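PDB 2DY1: elongation factor G from Thermus thermophilus, which binds GTP with magnesium and, as a member of the elongation factor G family, probably acts as a GTPase in the translocation step of protein synthesis. Local coordinates for residues 238-251 and 264-277. Sequence-based numbering, arbitrary orientation.
Sequences FHEAVRRGLLYPVA and LLELILEALPSPTE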
# COMPACT_ATOMS: atom_id res chain seq x y z
N PHE A 238 6.93 -4.90 33.40
CA PHE A 238 5.96 -4.26 32.50
C PHE A 238 6.66 -3.87 31.19
O PHE A 238 6.21 -4.26 30.12
CB PHE A 238 5.37 -3.02 33.17
CG PHE A 238 4.56 -2.14 32.24
CD1 PHE A 238 3.39 -2.60 31.66
CD2 PHE A 238 4.98 -0.84 31.97
CE1 PHE A 238 2.63 -1.77 30.82
CE2 PHE A 238 4.23 0.00 31.12
CZ PHE A 238 3.05 -0.47 30.56
N HIS A 239 7.75 -3.13 31.30
CA HIS A 239 8.51 -2.69 30.12
C HIS A 239 8.99 -3.88 29.29
O HIS A 239 8.94 -3.86 28.06
CB HIS A 239 9.72 -1.86 30.55
CG HIS A 239 10.42 -1.18 29.42
ND1 HIS A 239 10.02 0.04 28.91
CD2 HIS A 239 11.49 -1.56 28.68
CE1 HIS A 239 10.81 0.38 27.91
NE2 HIS A 239 11.72 -0.57 27.75
N GLU A 240 9.46 -4.92 29.97
CA GLU A 240 9.96 -6.08 29.27
C GLU A 240 8.84 -6.84 28.56
O GLU A 240 9.01 -7.35 27.45
CB GLU A 240 10.70 -6.98 30.28
CG GLU A 240 11.39 -8.18 29.69
CD GLU A 240 12.51 -7.84 28.73
OE1 GLU A 240 12.99 -6.68 28.71
OE2 GLU A 240 12.91 -8.76 27.99
N ALA A 241 7.66 -6.91 29.19
CA ALA A 241 6.55 -7.61 28.57
C ALA A 241 6.07 -6.87 27.31
O ALA A 241 5.72 -7.49 26.32
CB ALA A 241 5.38 -7.76 29.56
N VAL A 242 6.03 -5.54 27.39
CA VAL A 242 5.58 -4.76 26.24
C VAL A 242 6.61 -4.91 25.12
O VAL A 242 6.24 -5.09 23.96
CB VAL A 242 5.39 -3.28 26.61
CG1 VAL A 242 5.00 -2.45 25.34
CG2 VAL A 242 4.25 -3.17 27.63
N ARG A 243 7.89 -4.86 25.48
CA ARG A 243 8.98 -5.02 24.51
C ARG A 243 8.82 -6.32 23.70
O ARG A 243 9.09 -6.34 22.49
CB ARG A 243 10.33 -5.02 25.22
CG ARG A 243 11.53 -5.14 24.25
CD ARG A 243 12.85 -5.22 25.00
NE ARG A 243 13.05 -6.53 25.65
CZ ARG A 243 13.32 -7.67 25.00
NH1 ARG A 243 13.42 -7.70 23.68
NH2 ARG A 243 13.50 -8.79 25.69
N ARG A 244 8.39 -7.40 24.36
CA ARG A 244 8.22 -8.71 23.75
C ARG A 244 6.86 -8.95 23.10
O ARG A 244 6.58 -10.03 22.58
CB ARG A 244 8.49 -9.79 24.80
CG ARG A 244 9.92 -9.83 25.29
CD ARG A 244 10.06 -10.78 26.49
NE ARG A 244 11.45 -11.08 26.78
CZ ARG A 244 11.93 -11.34 27.99
NH1 ARG A 244 11.12 -11.35 29.04
NH2 ARG A 244 13.22 -11.61 28.15
N GLY A 245 6.00 -7.92 23.11
CA GLY A 245 4.70 -8.07 22.51
C GLY A 245 3.77 -8.98 23.29
O GLY A 245 2.86 -9.58 22.71
N LEU A 246 4.00 -9.07 24.60
CA LEU A 246 3.19 -9.92 25.46
C LEU A 246 2.05 -9.17 26.17
O LEU A 246 1.14 -9.79 26.73
CB LEU A 246 4.08 -10.60 26.50
CG LEU A 246 5.20 -11.49 25.92
CD1 LEU A 246 6.04 -12.03 27.06
CD2 LEU A 246 4.59 -12.63 25.11
N LEU A 247 2.12 -7.84 26.15
CA LEU A 247 1.07 -7.03 26.75
C LEU A 247 0.93 -5.78 25.89
O LEU A 247 1.93 -5.26 25.40
CB LEU A 247 1.43 -6.61 28.17
CG LEU A 247 1.42 -7.70 29.27
CD1 LEU A 247 1.83 -7.07 30.60
CD2 LEU A 247 0.03 -8.34 29.36
N TYR A 248 -0.30 -5.31 25.74
CA TYR A 248 -0.58 -4.13 24.93
C TYR A 248 -1.24 -3.08 25.83
O TYR A 248 -2.44 -3.17 26.09
CB TYR A 248 -1.53 -4.50 23.79
CG TYR A 248 -1.05 -5.67 22.95
CD1 TYR A 248 -1.89 -6.76 22.72
CD2 TYR A 248 0.24 -5.69 22.41
CE1 TYR A 248 -1.46 -7.85 21.96
CE2 TYR A 248 0.67 -6.78 21.65
CZ TYR A 248 -0.19 -7.85 21.44
OH TYR A 248 0.25 -8.93 20.70
N PRO A 249 -0.48 -2.09 26.31
CA PRO A 249 -1.09 -1.08 27.18
C PRO A 249 -2.20 -0.32 26.46
O PRO A 249 -2.08 -0.07 25.26
CB PRO A 249 0.07 -0.14 27.50
CG PRO A 249 1.31 -0.97 27.27
CD PRO A 249 0.94 -1.80 26.06
N VAL A 250 -3.26 0.02 27.20
CA VAL A 250 -4.36 0.79 26.63
C VAL A 250 -4.46 2.10 27.41
O VAL A 250 -4.71 2.11 28.62
CB VAL A 250 -5.71 0.04 26.74
CG1 VAL A 250 -6.84 0.87 26.11
CG2 VAL A 250 -5.61 -1.31 26.06
N ALA A 251 -4.26 3.20 26.70
CA ALA A 251 -4.31 4.53 27.29
C ALA A 251 -5.53 5.27 26.74
O ALA A 251 -6.10 4.89 25.73
CB ALA A 251 -3.03 5.30 26.94
N LEU A 264 0.10 10.51 28.13
CA LEU A 264 0.31 9.54 27.04
C LEU A 264 1.79 9.55 26.64
O LEU A 264 2.38 8.50 26.40
CB LEU A 264 -0.55 9.90 25.82
CG LEU A 264 -0.24 9.12 24.53
CD1 LEU A 264 -0.58 7.66 24.74
CD2 LEU A 264 -1.06 9.68 23.37
N LEU A 265 2.38 10.74 26.57
CA LEU A 265 3.78 10.84 26.21
C LEU A 265 4.67 10.15 27.26
O LEU A 265 5.62 9.43 26.92
CB LEU A 265 4.16 12.31 26.03
CG LEU A 265 5.55 12.61 25.45
CD1 LEU A 265 5.75 11.86 24.13
CD2 LEU A 265 5.65 14.12 25.23
N GLU A 266 4.34 10.35 28.53
CA GLU A 266 5.10 9.73 29.61
C GLU A 266 4.95 8.21 29.52
O GLU A 266 5.91 7.46 29.73
CB GLU A 266 4.60 10.26 30.96
CG GLU A 266 4.88 11.76 31.15
CD GLU A 266 4.28 12.34 32.42
OE1 GLU A 266 3.13 11.98 32.76
OE2 GLU A 266 4.94 13.17 33.08
N LEU A 267 3.74 7.74 29.21
CA LEU A 267 3.51 6.31 29.08
C LEU A 267 4.29 5.73 27.89
O LEU A 267 4.77 4.60 27.96
CB LEU A 267 2.01 6.01 28.95
CG LEU A 267 1.58 4.56 28.77
CD1 LEU A 267 2.00 3.74 29.99
CD2 LEU A 267 0.07 4.50 28.59
N ILE A 268 4.42 6.49 26.80
CA ILE A 268 5.20 6.02 25.66
C ILE A 268 6.64 5.77 26.12
O ILE A 268 7.23 4.72 25.80
CB ILE A 268 5.17 7.08 24.53
CG1 ILE A 268 3.83 6.99 23.81
CG2 ILE A 268 6.33 6.86 23.56
CD1 ILE A 268 3.50 8.20 22.90
N LEU A 269 7.20 6.71 26.87
CA LEU A 269 8.56 6.57 27.36
C LEU A 269 8.68 5.38 28.32
O LEU A 269 9.62 4.59 28.24
CB LEU A 269 9.01 7.86 28.06
CG LEU A 269 9.20 9.00 27.06
CD1 LEU A 269 9.12 10.34 27.79
CD2 LEU A 269 10.54 8.85 26.30
N GLU A 270 7.70 5.23 29.19
CA GLU A 270 7.74 4.15 30.16
C GLU A 270 7.52 2.75 29.60
O GLU A 270 8.17 1.78 30.01
CB GLU A 270 6.70 4.41 31.25
CG GLU A 270 6.48 3.25 32.20
CD GLU A 270 5.35 3.51 33.17
OE1 GLU A 270 4.50 4.39 32.88
OE2 GLU A 270 5.29 2.83 34.22
N ALA A 271 6.62 2.63 28.63
CA ALA A 271 6.26 1.33 28.07
C ALA A 271 6.92 0.83 26.80
O ALA A 271 7.10 -0.37 26.64
CB ALA A 271 4.74 1.28 27.88
N LEU A 272 7.28 1.73 25.89
CA LEU A 272 7.82 1.31 24.62
C LEU A 272 9.33 1.24 24.63
O LEU A 272 9.98 1.94 25.39
CB LEU A 272 7.29 2.25 23.52
CG LEU A 272 5.75 2.28 23.53
CD1 LEU A 272 5.28 3.20 22.39
CD2 LEU A 272 5.14 0.88 23.35
N PRO A 273 9.89 0.37 23.78
CA PRO A 273 11.35 0.20 23.75
C PRO A 273 12.18 1.26 23.08
O PRO A 273 11.75 1.92 22.16
CB PRO A 273 11.52 -1.13 23.04
CG PRO A 273 10.46 -1.04 21.98
CD PRO A 273 9.26 -0.52 22.79
N SER A 274 13.42 1.36 23.56
CA SER A 274 14.39 2.28 22.99
C SER A 274 15.05 1.56 21.81
O SER A 274 14.94 0.33 21.66
CB SER A 274 15.47 2.60 24.03
OG SER A 274 16.30 1.44 24.19
N PRO A 275 15.74 2.31 20.94
CA PRO A 275 16.40 1.68 19.79
C PRO A 275 17.46 0.67 20.26
O PRO A 275 17.64 -0.38 19.63
CB PRO A 275 17.02 2.87 19.06
CG PRO A 275 16.07 3.97 19.35
CD PRO A 275 15.68 3.77 20.80
N THR A 276 18.13 1.00 21.35
CA THR A 276 19.16 0.12 21.90
C THR A 276 18.55 -1.21 22.32
O THR A 276 19.14 -2.28 22.12
CB THR A 276 19.83 0.76 23.12
OG1 THR A 276 20.53 1.94 22.70
CG2 THR A 276 20.83 -0.23 23.74
N GLU A 277 17.36 -1.17 22.92
CA GLU A 277 16.70 -2.40 23.32
C GLU A 277 16.30 -3.26 22.12
O GLU A 277 16.13 -4.47 22.25
CB GLU A 277 15.47 -2.08 24.19
CG GLU A 277 15.85 -1.57 25.56
CD GLU A 277 14.68 -1.12 26.41
OE1 GLU A 277 14.63 -1.48 27.60
OE2 GLU A 277 13.81 -0.39 25.89
O HOH W 1 9.26 -1.86 25.93
O HOH W 2 13.42 -4.26 29.31
O HOH W 3 13.44 -5.82 21.65
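Leu-264 and Leu-267 meet strand 248-251 at Ala-251, whose CB lies 3.6 Å from Leu-267 CD2 and receives Leu-264 CD1 as well. Both leucines hold CG anti to the backbone N (Leu-267 chi1 179°), an orientation that brings one methyl of each to the strand. One turn on, Glu-270 lays CG against the edge of the Phe-238 ring, while Glu-270 O accepts a nearly straight bond from His-239 ND1 (2.8 Å), the donor standing above the carbonyl plane. Ala-271 packs its CB 3.5 Å from Phe-238 CE2 and also touches Pro-249 CG. A water over one face of the imidazole joins the carbonyl oxygens of Ala-271 and His-239. Beyond the helix end, Leu-272 CD2 packs on Val-242 CG1 (3.9 Å) and Pro-273 on the aliphatic part of Arg-243. Ser-274 and Glu-277 form a capping box on the next helix, and Glu-277 OE2 takes two bonds, Ser-274 N on its anti lone pair and His-239 NE2 on the syn side (2.8 Å). With both nitrogens bonded in the ring plane, the imidazole has its rotation fixed; the pairing is consistent with a protonated histidine. The example illustrates how one side chain can tie the end of one helix, through the Glu-270 carbonyl, to the capping box that opens the next. Helix 238-243 crosses helix 264-271 at -82°, whereas strand 248-251 runs almost antiparallel to the latter. That strand lies between strands 129-134 and 156-165 of the GTP-binding domain's central sheet, and Leu-267 and Ala-271 also rest on Met-130.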